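Local coordinates for protein lectin (Trichosanthes anguina, PDB 4HR6) that binds galactosides through two ricin-type beta-trefoil lectin domains, as the sugar-binding part of a nontoxic homologue of type II ribosome-inactivating proteins, at residues T157-E162 and K202-L207; V191-S196 and Q215-L220; S196-W201 and L244-L249; A234-R239 and D255-W260. One frame throughout, in Å; residues are numbered along the deposited sequence.

Contact 1. Residues T157-E162 and K202-L207; sequences TNMWLE and KVITIL
In the second ricin-type beta-trefoil domain, strand 158-163 meets strand 201-208, which pairs with 189-194, where Met159 packs on Ile204 and Ile206, the short strand axes running 130° apart and 5.2 Å from each other at their closest. Thr157 and Asn158 form a classic beta bulge opposite Thr153. Thr157 O receives a long, weak bond from Ile206 N, 3.4 Å away. Farther along, the strands diverge and water takes over: one molecule accepts from Met159 N and donates to Ile204 O, 3.0 Å from each, while a second donates to both Met159 O and Ile204 O. The strands are thus stitched through solvent rather than by a continuous ladder. Met159 CG sits between its backbone N and carbonyl carbon (chi1 74°), and a bend at chi3 brings the terminal methyl to the branch methyl of Ile204, with Met159 CE 3.3 Å from Ile204 CG2, a spacing short enough to be doubtful in detail.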
loop_
_atom_site.group_PDB
_atom_site.type_symbol
_atom_site.label_atom_id
_atom_site.label_comp_id
_atom_site.label_asym_id
_atom_site.label_seq_id
_atom_site.Cartn_x
_atom_site.Cartn_y
_atom_site.Cartn_z
ATOM N N THR C 157 -0.105 19.675 -20.006
ATOM C CA THR C 157 0.968 20.572 -19.547
ATOM C C THR C 157 0.868 20.890 -18.068
ATOM O O THR C 157 1.893 21.073 -17.417
ATOM C CB THR C 157 1.008 21.914 -20.335
ATOM O OG1 THR C 157 -0.226 22.619 -20.166
ATOM C CG2 THR C 157 1.251 21.674 -21.835
ATOM N N ASN C 158 -0.351 20.971 -17.535
ATOM C CA ASN C 158 -0.564 21.262 -16.112
ATOM C C ASN C 158 -1.328 20.166 -15.354
ATOM O O ASN C 158 -1.818 19.216 -15.956
ATOM C CB ASN C 158 -1.296 22.587 -15.965
ATOM C CG ASN C 158 -0.349 23.745 -15.814
ATOM O OD1 ASN C 158 0.510 23.969 -16.667
ATOM N ND2 ASN C 158 -0.484 24.483 -14.713
ATOM N N MET C 159 -1.425 20.305 -14.036
ATOM C CA MET C 159 -2.211 19.359 -13.244
ATOM C C MET C 159 -2.824 19.942 -11.972
ATOM O O MET C 159 -2.217 20.767 -11.298
ATOM C CB MET C 159 -1.385 18.097 -12.917
ATOM C CG MET C 159 -0.311 18.269 -11.857
ATOM S SD MET C 159 0.191 16.664 -11.193
ATOM C CE MET C 159 0.543 17.128 -9.499
ATOM N N TRP C 160 -4.053 19.517 -11.684
ATOM C CA TRP C 160 -4.743 19.850 -10.436
ATOM C C TRP C 160 -5.892 18.860 -10.181
ATOM O O TRP C 160 -6.100 17.907 -10.938
ATOM C CB TRP C 160 -5.269 21.299 -10.458
ATOM C CG TRP C 160 -6.136 21.633 -11.642
ATOM C CD1 TRP C 160 -7.407 21.196 -11.891
ATOM C CD2 TRP C 160 -5.787 22.488 -12.737
ATOM N NE1 TRP C 160 -7.865 21.711 -13.088
ATOM C CE2 TRP C 160 -6.892 22.519 -13.617
ATOM C CE3 TRP C 160 -4.646 23.238 -13.054
ATOM C CZ2 TRP C 160 -6.884 23.262 -14.798
ATOM C CZ3 TRP C 160 -4.641 23.974 -14.225
ATOM C CH2 TRP C 160 -5.754 23.981 -15.085
ATOM N N LEU C 161 -6.650 19.116 -9.125
ATOM C CA LEU C 161 -7.762 18.255 -8.741
ATOM C C LEU C 161 -9.078 18.597 -9.433
ATOM O O LEU C 161 -9.534 19.743 -9.434
ATOM C CB LEU C 161 -7.928 18.283 -7.223
ATOM C CG LEU C 161 -6.738 17.648 -6.500
ATOM C CD1 LEU C 161 -6.776 17.962 -5.012
ATOM C CD2 LEU C 161 -6.720 16.155 -6.754
ATOM N N GLU C 162 -9.664 17.578 -10.044
ATOM C CA GLU C 162 -10.973 17.657 -10.644
ATOM C C GLU C 162 -11.814 16.537 -10.030
ATOM O O GLU C 162 -11.291 15.683 -9.316
ATOM C CB GLU C 162 -10.852 17.483 -12.156
ATOM C CG GLU C 162 -10.190 18.675 -12.848
ATOM C CD GLU C 162 -11.069 19.927 -12.851
ATOM O OE1 GLU C 162 -10.526 21.048 -12.718
ATOM O OE2 GLU C 162 -12.305 19.793 -12.972
ATOM N N LYS C 202 7.372 25.250 -4.018
ATOM C CA LYS C 202 7.439 24.867 -5.428
ATOM C C LYS C 202 6.122 24.278 -5.912
ATOM O O LYS C 202 5.399 23.644 -5.139
ATOM C CB LYS C 202 8.590 23.896 -5.655
ATOM C CG LYS C 202 9.952 24.519 -5.353
ATOM C CD LYS C 202 10.996 23.489 -4.938
ATOM C CE LYS C 202 11.601 22.779 -6.138
ATOM N NZ LYS C 202 12.637 23.605 -6.818
ATOM N N VAL C 203 5.810 24.508 -7.185
ATOM C CA VAL C 203 4.542 24.114 -7.768
ATOM C C VAL C 203 4.762 22.915 -8.684
ATOM O O VAL C 203 5.765 22.847 -9.409
ATOM C CB VAL C 203 3.887 25.280 -8.552
ATOM C CG1 VAL C 203 2.798 24.790 -9.488
ATOM C CG2 VAL C 203 3.307 26.315 -7.589
ATOM N N ILE C 204 3.815 21.974 -8.644
ATOM C CA ILE C 204 3.945 20.720 -9.363
ATOM C C ILE C 204 3.247 20.836 -10.697
ATOM O O ILE C 204 2.101 21.276 -10.774
ATOM C CB ILE C 204 3.299 19.525 -8.607
ATOM C CG1 ILE C 204 3.716 19.483 -7.133
ATOM C CG2 ILE C 204 3.653 18.207 -9.304
ATOM C CD1 ILE C 204 5.198 19.353 -6.903
ATOM N N THR C 205 3.922 20.395 -11.744
ATOM C CA THR C 205 3.392 20.505 -13.093
ATOM C C THR C 205 3.883 19.285 -13.858
ATOM O O THR C 205 4.523 18.415 -13.281
ATOM C CB THR C 205 3.844 21.857 -13.747
ATOM O OG1 THR C 205 3.174 22.064 -14.995
ATOM C CG2 THR C 205 5.370 21.896 -13.978
ATOM N N ILE C 206 3.587 19.224 -15.145
ATOM C CA ILE C 206 4.007 18.132 -16.010
ATOM C C ILE C 206 5.069 18.607 -16.992
ATOM O O ILE C 206 4.789 19.485 -17.820
ATOM C CB ILE C 206 2.811 17.605 -16.823
ATOM C CG1 ILE C 206 1.636 17.285 -15.884
ATOM C CG2 ILE C 206 3.219 16.395 -17.659
ATOM C CD1 ILE C 206 0.393 16.805 -16.602
ATOM N N LEU C 207 6.273 18.029 -16.916
ATOM C CA LEU C 207 7.354 18.328 -17.877
ATOM C C LEU C 207 7.900 17.049 -18.491
ATOM O O LEU C 207 7.519 15.951 -18.091
ATOM C CB LEU C 207 8.489 19.104 -17.207
ATOM C CG LEU C 207 8.065 20.409 -16.515
ATOM C CD1 LEU C 207 9.178 20.967 -15.645
ATOM C CD2 LEU C 207 7.604 21.443 -17.533
HETATM O O HOH W 1 -0.733 22.147 -9.704
HETATM O O HOH W 2 0.534 22.401 -13.105
#

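Contact 2. Residues V191-S196 and Q215-L220; sequences VTASSS and QRWVFL
Chi1 of -57° in Gln215 and -54° in Trp217 places CG of each beside its own backbone N, and from there the extended amide arm of Gln215 reaches Thr192 while the indole of Trp217 reaches Val191. Gln215 lies alongside Thr192, both side chains pointing the same way, and Gln215 NE2 donates to Thr192 OG1 at 3.0 Å, close to the amide plane. The same NE2 also bonds Asn208 O, and Thr192 OG1 bonds Cys190 O, so each of these buried polar atoms has a second partner. Trp217 NE1 points almost straight at Val191 O, 3.2 Å away with an N-H...O angle of 175°; the oxygen lies in the indole plane, yet the donor stands well above the carbonyl plane. The Val191 and Trp217 side chains cross at about a right angle, with Val191 CG1 3.8 Å from Trp217 NE1. The tryptophan belongs to the QxW signature of ricin-type trefoils, read here as Gln215-Arg216-Trp217. Strand 189-194 pairs with strand 201-208, and Ile181 and Ile225, from two other strands, also pack against the indole.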
loop_
_atom_site.group_PDB
_atom_site.type_symbol
_atom_site.label_atom_id
_atom_site.label_comp_id
_atom_site.label_asym_id
_atom_site.label_seq_id
_atom_site.Cartn_x
_atom_site.Cartn_y
_atom_site.Cartn_z
ATOM N N VAL C 191 5.393 13.954 -13.805
ATOM C CA VAL C 191 5.011 14.877 -12.750
ATOM C C VAL C 191 6.296 15.439 -12.168
ATOM O O VAL C 191 7.179 14.685 -11.790
ATOM C CB VAL C 191 4.179 14.172 -11.654
ATOM C CG1 VAL C 191 3.999 15.059 -10.440
ATOM C CG2 VAL C 191 2.830 13.742 -12.214
ATOM N N THR C 192 6.390 16.766 -12.096
ATOM C CA THR C 192 7.660 17.448 -11.793
ATOM C C THR C 192 7.439 18.655 -10.915
ATOM O O THR C 192 6.490 19.390 -11.119
ATOM C CB THR C 192 8.331 17.975 -13.076
ATOM O OG1 THR C 192 8.316 16.971 -14.101
ATOM C CG2 THR C 192 9.770 18.416 -12.783
ATOM N N ALA C 193 8.322 18.859 -9.952
ATOM C CA ALA C 193 8.296 20.049 -9.124
ATOM C C ALA C 193 9.102 21.214 -9.772
ATOM O O ALA C 193 10.325 21.118 -9.918
ATOM C CB ALA C 193 8.853 19.724 -7.751
ATOM N N SER C 194 8.404 22.296 -10.138
ATOM C CA SER C 194 9.012 23.517 -10.727
ATOM C C SER C 194 9.809 24.357 -9.734
ATOM O O SER C 194 9.760 24.126 -8.529
ATOM C CB SER C 194 7.922 24.425 -11.308
ATOM O OG SER C 194 7.322 23.833 -12.438
ATOM N N SER C 195 10.536 25.344 -10.260
ATOM C CA SER C 195 11.196 26.384 -9.442
ATOM C C SER C 195 10.236 27.555 -9.185
ATOM O O SER C 195 10.408 28.313 -8.223
ATOM C CB SER C 195 12.469 26.895 -10.128
ATOM O OG SER C 195 12.171 27.426 -11.414
ATOM N N SER C 196 9.243 27.694 -10.063
ATOM C CA SER C 196 8.098 28.580 -9.844
ATOM C C SER C 196 7.361 28.220 -8.545
ATOM O O SER C 196 7.138 27.037 -8.259
ATOM C CB SER C 196 7.142 28.489 -11.040
ATOM O OG SER C 196 5.819 28.875 -10.696
ATOM N N GLN C 215 11.486 14.709 -10.271
ATOM C CA GLN C 215 10.496 13.853 -10.920
ATOM C C GLN C 215 10.385 12.487 -10.203
ATOM O O GLN C 215 9.873 11.520 -10.772
ATOM C CB GLN C 215 10.866 13.657 -12.398
ATOM C CG GLN C 215 11.002 14.956 -13.174
ATOM C CD GLN C 215 11.244 14.740 -14.657
ATOM O OE1 GLN C 215 12.053 13.907 -15.046
ATOM N NE2 GLN C 215 10.543 15.498 -15.490
ATOM N N ARG C 216 10.875 12.417 -8.968
ATOM C CA ARG C 216 10.976 11.148 -8.236
ATOM C C ARG C 216 10.187 11.201 -6.947
ATOM O O ARG C 216 10.477 12.007 -6.069
ATOM C CB ARG C 216 12.429 10.780 -7.913
ATOM C CG ARG C 216 12.589 9.363 -7.347
ATOM C CD ARG C 216 14.041 8.897 -7.264
ATOM N NE ARG C 216 14.249 7.896 -6.216
ATOM C CZ ARG C 216 15.429 7.566 -5.682
ATOM N NH1 ARG C 216 16.567 8.143 -6.077
ATOM N NH2 ARG C 216 15.480 6.654 -4.727
ATOM N N TRP C 217 9.223 10.286 -6.836
ATOM C CA TRP C 217 8.219 10.297 -5.766
ATOM C C TRP C 217 8.123 8.946 -5.075
ATOM O O TRP C 217 8.277 7.919 -5.719
ATOM C CB TRP C 217 6.863 10.627 -6.378
ATOM C CG TRP C 217 6.910 11.876 -7.157
ATOM C CD1 TRP C 217 6.980 12.007 -8.525
ATOM C CD2 TRP C 217 6.935 13.192 -6.625
ATOM N NE1 TRP C 217 7.021 13.327 -8.863
ATOM C CE2 TRP C 217 7.006 14.079 -7.715
ATOM C CE3 TRP C 217 6.907 13.712 -5.325
ATOM C CZ2 TRP C 217 7.037 15.454 -7.546
ATOM C CZ3 TRP C 217 6.945 15.077 -5.159
ATOM C CH2 TRP C 217 7.005 15.934 -6.261
ATOM N N VAL C 218 7.843 8.954 -3.774
ATOM C CA VAL C 218 7.555 7.718 -3.051
ATOM C C VAL C 218 6.226 7.811 -2.277
ATOM O O VAL C 218 5.979 8.766 -1.516
ATOM C CB VAL C 218 8.728 7.302 -2.129
ATOM C CG1 VAL C 218 9.081 8.394 -1.132
ATOM C CG2 VAL C 218 8.411 5.997 -1.412
ATOM N N PHE C 219 5.376 6.806 -2.488
ATOM C CA PHE C 219 4.123 6.651 -1.738
ATOM C C PHE C 219 4.412 5.961 -0.424
ATOM O O PHE C 219 4.772 4.786 -0.404
ATOM C CB PHE C 219 3.114 5.824 -2.536
ATOM C CG PHE C 219 2.510 6.547 -3.695
ATOM C CD1 PHE C 219 3.260 6.831 -4.826
ATOM C CD2 PHE C 219 1.179 6.931 -3.671
ATOM C CE1 PHE C 219 2.695 7.485 -5.904
ATOM C CE2 PHE C 219 0.606 7.585 -4.751
ATOM C CZ PHE C 219 1.367 7.864 -5.867
ATOM N N LEU C 220 4.267 6.675 0.680
ATOM C CA LEU C 220 4.610 6.126 1.987
ATOM C C LEU C 220 3.363 5.738 2.806
ATOM O O LEU C 220 2.224 6.024 2.427
ATOM C CB LEU C 220 5.458 7.135 2.763
ATOM C CG LEU C 220 6.808 7.513 2.143
ATOM C CD1 LEU C 220 7.418 8.661 2.930
ATOM C CD2 LEU C 220 7.774 6.351 2.086
#

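Contact 3. Residues S196-W201 and L244-L249; sequences STYDNW and LKKIIL. With AMG (methyl alpha-D-galactopyranoside), chain E.
Asp199 OD2 accepts a 3.0 Å hydrogen bond from O6 of methyl alpha-D-galactopyranoside, holding the hydroxymethyl arm of the sugar in the galactoside pocket. Asp199 sits on a type I' turn from Tyr198 to Trp201, closed by backbone bonds in both directions between these two residues. The flanks of the turn rest on segment 244-249 through apolar contacts. Tyr198 CG is anti to the backbone N (chi1 -171°), which carries the ring to Lys246 and Leu244. The tyrosine side chain crosses both at about a right angle: Tyr198 CD1 is 3.9 Å from Lys246 CG, and the hydroxyl end lies near both Leu244 methyls, Tyr198 OH being 3.3 Å from Leu244 CD2. Ile248 touches both ends of the turn, its CG2 4.1 Å from Tyr198 CB and its CD1 3.8 Å from Trp201 CB. Beyond them, Trp201 CE3 comes within 3.4 Å of Leu249 O, and its indole meets the His250 ring. Strand 201-208 leaves the turn to pair antiparallel with 247-250, whose other neighbour is strand 234-237.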
loop_
_atom_site.group_PDB
_atom_site.type_symbol
_atom_site.label_atom_id
_atom_site.label_comp_id
_atom_site.label_asym_id
_atom_site.label_seq_id
_atom_site.Cartn_x
_atom_site.Cartn_y
_atom_site.Cartn_z
ATOM N N SER C 196 9.243 27.694 -10.063
ATOM C CA SER C 196 8.098 28.580 -9.844
ATOM C C SER C 196 7.361 28.220 -8.545
ATOM O O SER C 196 7.138 27.037 -8.259
ATOM C CB SER C 196 7.142 28.489 -11.040
ATOM O OG SER C 196 5.819 28.875 -10.696
ATOM N N THR C 197 6.977 29.242 -7.776
ATOM C CA THR C 197 6.405 29.038 -6.441
ATOM C C THR C 197 4.969 29.556 -6.256
ATOM O O THR C 197 4.403 30.241 -7.115
ATOM C CB THR C 197 7.280 29.678 -5.330
ATOM O OG1 THR C 197 7.159 31.105 -5.371
ATOM C CG2 THR C 197 8.749 29.273 -5.474
ATOM N N TYR C 198 4.399 29.180 -5.114
ATOM C CA TYR C 198 3.130 29.696 -4.613
ATOM C C TYR C 198 3.256 29.684 -3.089
ATOM O O TYR C 198 3.659 28.674 -2.508
ATOM C CB TYR C 198 1.963 28.819 -5.078
ATOM C CG TYR C 198 0.598 29.401 -4.782
ATOM C CD1 TYR C 198 -0.100 30.121 -5.750
ATOM C CD2 TYR C 198 0.001 29.235 -3.532
ATOM C CE1 TYR C 198 -1.352 30.657 -5.484
ATOM C CE2 TYR C 198 -1.247 29.770 -3.256
ATOM C CZ TYR C 198 -1.919 30.479 -4.235
ATOM O OH TYR C 198 -3.157 31.006 -3.966
ATOM N N ASP C 199 2.952 30.809 -2.446
ATOM C CA ASP C 199 3.183 30.979 -1.003
ATOM C C ASP C 199 4.588 30.523 -0.582
ATOM O O ASP C 199 4.768 30.014 0.523
ATOM C CB ASP C 199 2.111 30.237 -0.174
ATOM C CG ASP C 199 0.688 30.761 -0.420
ATOM O OD1 ASP C 199 0.518 31.943 -0.788
ATOM O OD2 ASP C 199 -0.272 29.982 -0.228
ATOM N N ASN C 200 5.572 30.730 -1.458
ATOM C CA ASN C 200 6.984 30.369 -1.209
ATOM C C ASN C 200 7.259 28.860 -1.162
ATOM O O ASN C 200 8.098 28.389 -0.389
ATOM C CB ASN C 200 7.530 31.076 0.053
ATOM C CG ASN C 200 8.297 32.349 -0.271
ATOM O OD1 ASN C 200 9.382 32.588 0.268
ATOM N ND2 ASN C 200 7.740 33.171 -1.158
ATOM N N TRP C 201 6.556 28.114 -2.015
ATOM C CA TRP C 201 6.725 26.664 -2.136
ATOM C C TRP C 201 6.621 26.269 -3.612
ATOM O O TRP C 201 5.846 26.864 -4.365
ATOM C CB TRP C 201 5.641 25.930 -1.347
ATOM C CG TRP C 201 5.632 26.163 0.148
ATOM C CD1 TRP C 201 4.741 26.925 0.852
ATOM C CD2 TRP C 201 6.520 25.589 1.121
ATOM N NE1 TRP C 201 5.032 26.878 2.200
ATOM C CE2 TRP C 201 6.118 26.068 2.392
ATOM C CE3 TRP C 201 7.618 24.724 1.044
ATOM C CZ2 TRP C 201 6.768 25.702 3.569
ATOM C CZ3 TRP C 201 8.272 24.371 2.220
ATOM C CH2 TRP C 201 7.841 24.857 3.464
ATOM N N LEU C 244 -8.110 26.736 -5.941
ATOM C CA LEU C 244 -6.857 27.409 -6.309
ATOM C C LEU C 244 -6.120 26.784 -7.494
ATOM O O LEU C 244 -5.232 27.417 -8.070
ATOM C CB LEU C 244 -5.893 27.484 -5.109
ATOM C CG LEU C 244 -6.234 28.529 -4.042
ATOM C CD1 LEU C 244 -5.310 28.423 -2.840
ATOM C CD2 LEU C 244 -6.197 29.940 -4.627
ATOM N N LYS C 245 -6.460 25.540 -7.837
ATOM C CA LYS C 245 -5.813 24.819 -8.935
ATOM C C LYS C 245 -4.286 24.657 -8.780
ATOM O O LYS C 245 -3.588 24.470 -9.777
ATOM C CB LYS C 245 -6.145 25.491 -10.276
ATOM C CG LYS C 245 -7.302 24.853 -11.018
ATOM C CD LYS C 245 -8.633 25.111 -10.346
ATOM C CE LYS C 245 -9.777 24.525 -11.163
ATOM N NZ LYS C 245 -9.845 25.104 -12.538
ATOM N N LYS C 246 -3.780 24.714 -7.540
ATOM C CA LYS C 246 -2.334 24.615 -7.274
ATOM C C LYS C 246 -1.939 23.446 -6.344
ATOM O O LYS C 246 -2.297 23.414 -5.155
ATOM C CB LYS C 246 -1.783 25.938 -6.700
ATOM C CG LYS C 246 -1.097 26.856 -7.717
ATOM C CD LYS C 246 -2.094 27.743 -8.453
ATOM C CE LYS C 246 -1.420 28.765 -9.368
ATOM N NZ LYS C 246 -1.369 28.334 -10.796
ATOM N N ILE C 247 -1.177 22.506 -6.904
ATOM C CA ILE C 247 -0.501 21.469 -6.129
ATOM C C ILE C 247 0.941 21.911 -5.902
ATOM O O ILE C 247 1.662 22.206 -6.857
ATOM C CB ILE C 247 -0.497 20.112 -6.866
ATOM C CG1 ILE C 247 -1.908 19.738 -7.320
ATOM C CG2 ILE C 247 0.118 19.022 -5.981
ATOM C CD1 ILE C 247 -2.932 19.766 -6.201
ATOM N N ILE C 248 1.352 21.957 -4.640
ATOM C CA ILE C 248 2.687 22.388 -4.278
ATOM C C ILE C 248 3.443 21.297 -3.514
ATOM O O ILE C 248 2.857 20.288 -3.125
ATOM C CB ILE C 248 2.644 23.675 -3.418
ATOM C CG1 ILE C 248 2.014 23.409 -2.049
ATOM C CG2 ILE C 248 1.889 24.776 -4.158
ATOM C CD1 ILE C 248 2.066 24.586 -1.098
ATOM N N LEU C 249 4.734 21.543 -3.289
ATOM C CA LEU C 249 5.625 20.660 -2.554
ATOM C C LEU C 249 5.977 21.307 -1.227
ATOM O O LEU C 249 6.697 22.293 -1.182
ATOM C CB LEU C 249 6.893 20.412 -3.373
ATOM C CG LEU C 249 7.872 19.348 -2.874
ATOM C CD1 LEU C 249 7.200 17.989 -2.755
ATOM C CD2 LEU C 249 9.044 19.261 -3.835
HETATM C C1 AMG E . -1.421 26.124 4.896
HETATM C C2 AMG E . -1.590 24.610 4.767
HETATM C C3 AMG E . -0.344 23.967 4.148
HETATM C C4 AMG E . -0.005 24.656 2.833
HETATM C C5 AMG E . 0.048 26.182 3.017
HETATM C C6 AMG E . 0.253 26.931 1.703
HETATM C C7 AMG E . -0.624 27.575 6.611
HETATM O O1 AMG E . -0.348 26.439 5.796
HETATM O O2 AMG E . -1.860 24.072 6.063
HETATM O O3 AMG E . -0.537 22.564 3.912
HETATM O O4 AMG E . -0.978 24.285 1.849
HETATM O O5 AMG E . -1.162 26.663 3.604
HETATM O O6 AMG E . 0.768 28.236 2.001
#

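Contact 4. Residues A234-R239 and D255-W260; sequences AMDVAR and DLNQQW. With AMG (methyl alpha-D-galactopyranoside), chain E.
The Trp260 indole carries Met235 SD above the face of its six-membered ring, 4.9 Å from the centroid in a distant Met-aromatic contact, and has Met235 O at its edge, in the ring plane. Trp260 NE1 bonds that oxygen only weakly, and a water donates to both Met235 O and Gln258 O. Asn257 and Val237 clasp each other: Val237 N donates to Asn257 O at 3.0 Å, and Asn257 ND2 returns a 3.2 Å bond to Val237 O. Because Asn257 CG lies between its backbone N and carbonyl carbon (chi1 61°), the same ND2 also reaches the sugar, 2.8 Å from O3 of methyl alpha-D-galactopyranoside. Asp236 OD1 accepts from that O3 at 2.6 Å, while Asp236 OD2 accepts from O4. Gln258 NE2, also bonded to Arg251 O, donates to Asp236 OD1 on its anti side, 28° out of the carboxylate plane, with Gln258 OE1 anchored by His253 N. Arg239 N donates to O4. The 3-10 turn 256-258 thus backs strand 234-237, which pairs with 247-250, while Leu161 of strand 158-163 packs on Trp260 and Val237.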
loop_
_atom_site.group_PDB
_atom_site.type_symbol
_atom_site.label_atom_id
_atom_site.label_comp_id
_atom_site.label_asym_id
_atom_site.label_seq_id
_atom_site.Cartn_x
_atom_site.Cartn_y
_atom_site.Cartn_z
ATOM N N ALA C 234 6.353 16.784 0.881
ATOM C CA ALA C 234 5.139 16.094 0.437
ATOM C C ALA C 234 4.303 16.921 -0.527
ATOM O O ALA C 234 4.191 18.132 -0.399
ATOM C CB ALA C 234 4.289 15.766 1.644
ATOM N N MET C 235 3.685 16.233 -1.470
ATOM C CA MET C 235 2.686 16.799 -2.346
ATOM C C MET C 235 1.514 17.292 -1.484
ATOM O O MET C 235 1.151 16.668 -0.481
ATOM C CB MET C 235 2.253 15.733 -3.348
ATOM C CG MET C 235 1.634 16.267 -4.612
ATOM S SD MET C 235 1.482 15.038 -5.919
ATOM C CE MET C 235 3.191 14.672 -6.256
ATOM N N ASP C 236 0.948 18.435 -1.862
ATOM C CA ASP C 236 0.130 19.230 -0.948
ATOM C C ASP C 236 -0.813 20.119 -1.753
ATOM O O ASP C 236 -0.379 20.841 -2.658
ATOM C CB ASP C 236 1.055 20.058 -0.037
ATOM C CG ASP C 236 0.311 21.075 0.838
ATOM O OD1 ASP C 236 0.745 21.338 1.987
ATOM O OD2 ASP C 236 -0.691 21.627 0.374
ATOM N N VAL C 237 -2.099 20.040 -1.423
ATOM C CA VAL C 237 -3.125 20.878 -2.018
ATOM C C VAL C 237 -3.106 22.217 -1.284
ATOM O O VAL C 237 -3.413 22.286 -0.088
ATOM C CB VAL C 237 -4.533 20.242 -1.928
ATOM C CG1 VAL C 237 -5.555 21.095 -2.678
ATOM C CG2 VAL C 237 -4.527 18.825 -2.494
ATOM N N ALA C 238 -2.718 23.271 -2.006
ATOM C CA ALA C 238 -2.479 24.599 -1.421
ATOM C C ALA C 238 -3.692 25.118 -0.664
ATOM O O ALA C 238 -4.790 25.183 -1.230
ATOM C CB ALA C 238 -2.094 25.584 -2.519
ATOM N N ARG C 239 -3.486 25.454 0.612
ATOM C CA ARG C 239 -4.516 26.064 1.473
ATOM C C ARG C 239 -5.726 25.161 1.717
ATOM O O ARG C 239 -6.794 25.647 2.073
ATOM N N ASP C 255 -1.720 16.255 7.331
ATOM C CA ASP C 255 -3.121 16.651 7.336
ATOM C C ASP C 255 -3.779 16.226 6.013
ATOM O O ASP C 255 -3.114 15.718 5.109
ATOM C CB ASP C 255 -3.259 18.162 7.572
ATOM C CG ASP C 255 -4.584 18.538 8.250
ATOM O OD1 ASP C 255 -5.583 17.794 8.107
ATOM O OD2 ASP C 255 -4.630 19.581 8.928
ATOM N N LEU C 256 -5.082 16.455 5.903
ATOM C CA LEU C 256 -5.893 15.894 4.826
ATOM C C LEU C 256 -5.480 16.353 3.435
ATOM O O LEU C 256 -5.635 15.605 2.453
ATOM C CB LEU C 256 -7.364 16.233 5.050
ATOM C CG LEU C 256 -8.016 15.767 6.358
ATOM C CD1 LEU C 256 -9.408 16.371 6.459
ATOM C CD2 LEU C 256 -8.080 14.250 6.443
ATOM N N ASN C 257 -4.968 17.577 3.343
ATOM C CA ASN C 257 -4.509 18.109 2.062
ATOM C C ASN C 257 -3.180 17.499 1.594
ATOM O O ASN C 257 -2.754 17.762 0.462
ATOM C CB ASN C 257 -4.414 19.644 2.089
ATOM C CG ASN C 257 -3.440 20.147 3.129
ATOM O OD1 ASN C 257 -3.316 19.561 4.201
ATOM N ND2 ASN C 257 -2.732 21.224 2.815
ATOM N N GLN C 258 -2.546 16.688 2.454
ATOM C CA GLN C 258 -1.336 15.924 2.098
ATOM C C GLN C 258 -1.549 14.389 2.065
ATOM O O GLN C 258 -0.582 13.611 1.937
ATOM C CB GLN C 258 -0.203 16.261 3.071
ATOM C CG GLN C 258 0.447 17.597 2.799
ATOM C CD GLN C 258 1.576 17.909 3.755
ATOM O OE1 GLN C 258 1.944 17.088 4.591
ATOM N NE2 GLN C 258 2.129 19.115 3.644
ATOM N N GLN C 259 -2.805 13.962 2.151
ATOM C CA GLN C 259 -3.150 12.541 2.144
ATOM C C GLN C 259 -3.736 12.199 0.800
ATOM O O GLN C 259 -4.557 12.934 0.277
ATOM C CB GLN C 259 -4.138 12.219 3.270
ATOM C CG GLN C 259 -3.502 12.135 4.660
ATOM C CD GLN C 259 -4.527 11.869 5.753
ATOM O OE1 GLN C 259 -5.545 11.217 5.515
ATOM N NE2 GLN C 259 -4.271 12.385 6.963
ATOM N N TRP C 260 -3.309 11.068 0.250
ATOM C CA TRP C 260 -3.682 10.627 -1.084
ATOM C C TRP C 260 -3.918 9.123 -1.085
ATOM O O TRP C 260 -3.433 8.415 -0.205
ATOM C CB TRP C 260 -2.536 10.918 -2.065
ATOM C CG TRP C 260 -2.100 12.349 -2.097
ATOM C CD1 TRP C 260 -1.185 12.957 -1.281
ATOM C CD2 TRP C 260 -2.585 13.357 -2.979
ATOM N NE1 TRP C 260 -1.069 14.287 -1.610
ATOM C CE2 TRP C 260 -1.909 14.552 -2.665
ATOM C CE3 TRP C 260 -3.512 13.358 -4.027
ATOM C CZ2 TRP C 260 -2.152 15.753 -3.348
ATOM C CZ3 TRP C 260 -3.743 14.558 -4.719
ATOM C CH2 TRP C 260 -3.066 15.730 -4.367
HETATM C C1 AMG E . -1.421 26.124 4.896
HETATM C C2 AMG E . -1.590 24.610 4.767
HETATM C C3 AMG E . -0.344 23.967 4.148
HETATM C C4 AMG E . -0.005 24.656 2.833
HETATM C C5 AMG E . 0.048 26.182 3.017
HETATM C C6 AMG E . 0.253 26.931 1.703
HETATM C C7 AMG E . -0.624 27.575 6.611
HETATM O O1 AMG E . -0.348 26.439 5.796
HETATM O O2 AMG E . -1.860 24.072 6.063
HETATM O O3 AMG E . -0.537 22.564 3.912
HETATM O O4 AMG E . -0.978 24.285 1.849
HETATM O O5 AMG E . -1.162 26.663 3.604
HETATM O O6 AMG E . 0.768 28.236 2.001
HETATM O O HOH W 3 1.583 14.131 0.270
#

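In the fold
All four contacts belong to the second trefoil domain, with centres about 10 to 14 Å apart. Contact 1 closes along the chain before contact 4 opens, as does contact 2, whereas the segments of contacts 1, 2 and 3 alternate with one another and those of contact 3 with contact 4. Strand 201-208 ties contacts 1, 2 and 3 together by pairing with 189-194, 196-198 and 247-250, and the last of these pairs with 234-237 of contact 4. Met159, Val191 and Trp217 converge on Met235, joining contacts 1 and 2 to contact 4 through the apolar interior. Contacts 3 and 4 supply Asp199, Asp236, Arg239 and Asn257 to one galactoside, so the sugar site draws on the sheet and its adjoining turns.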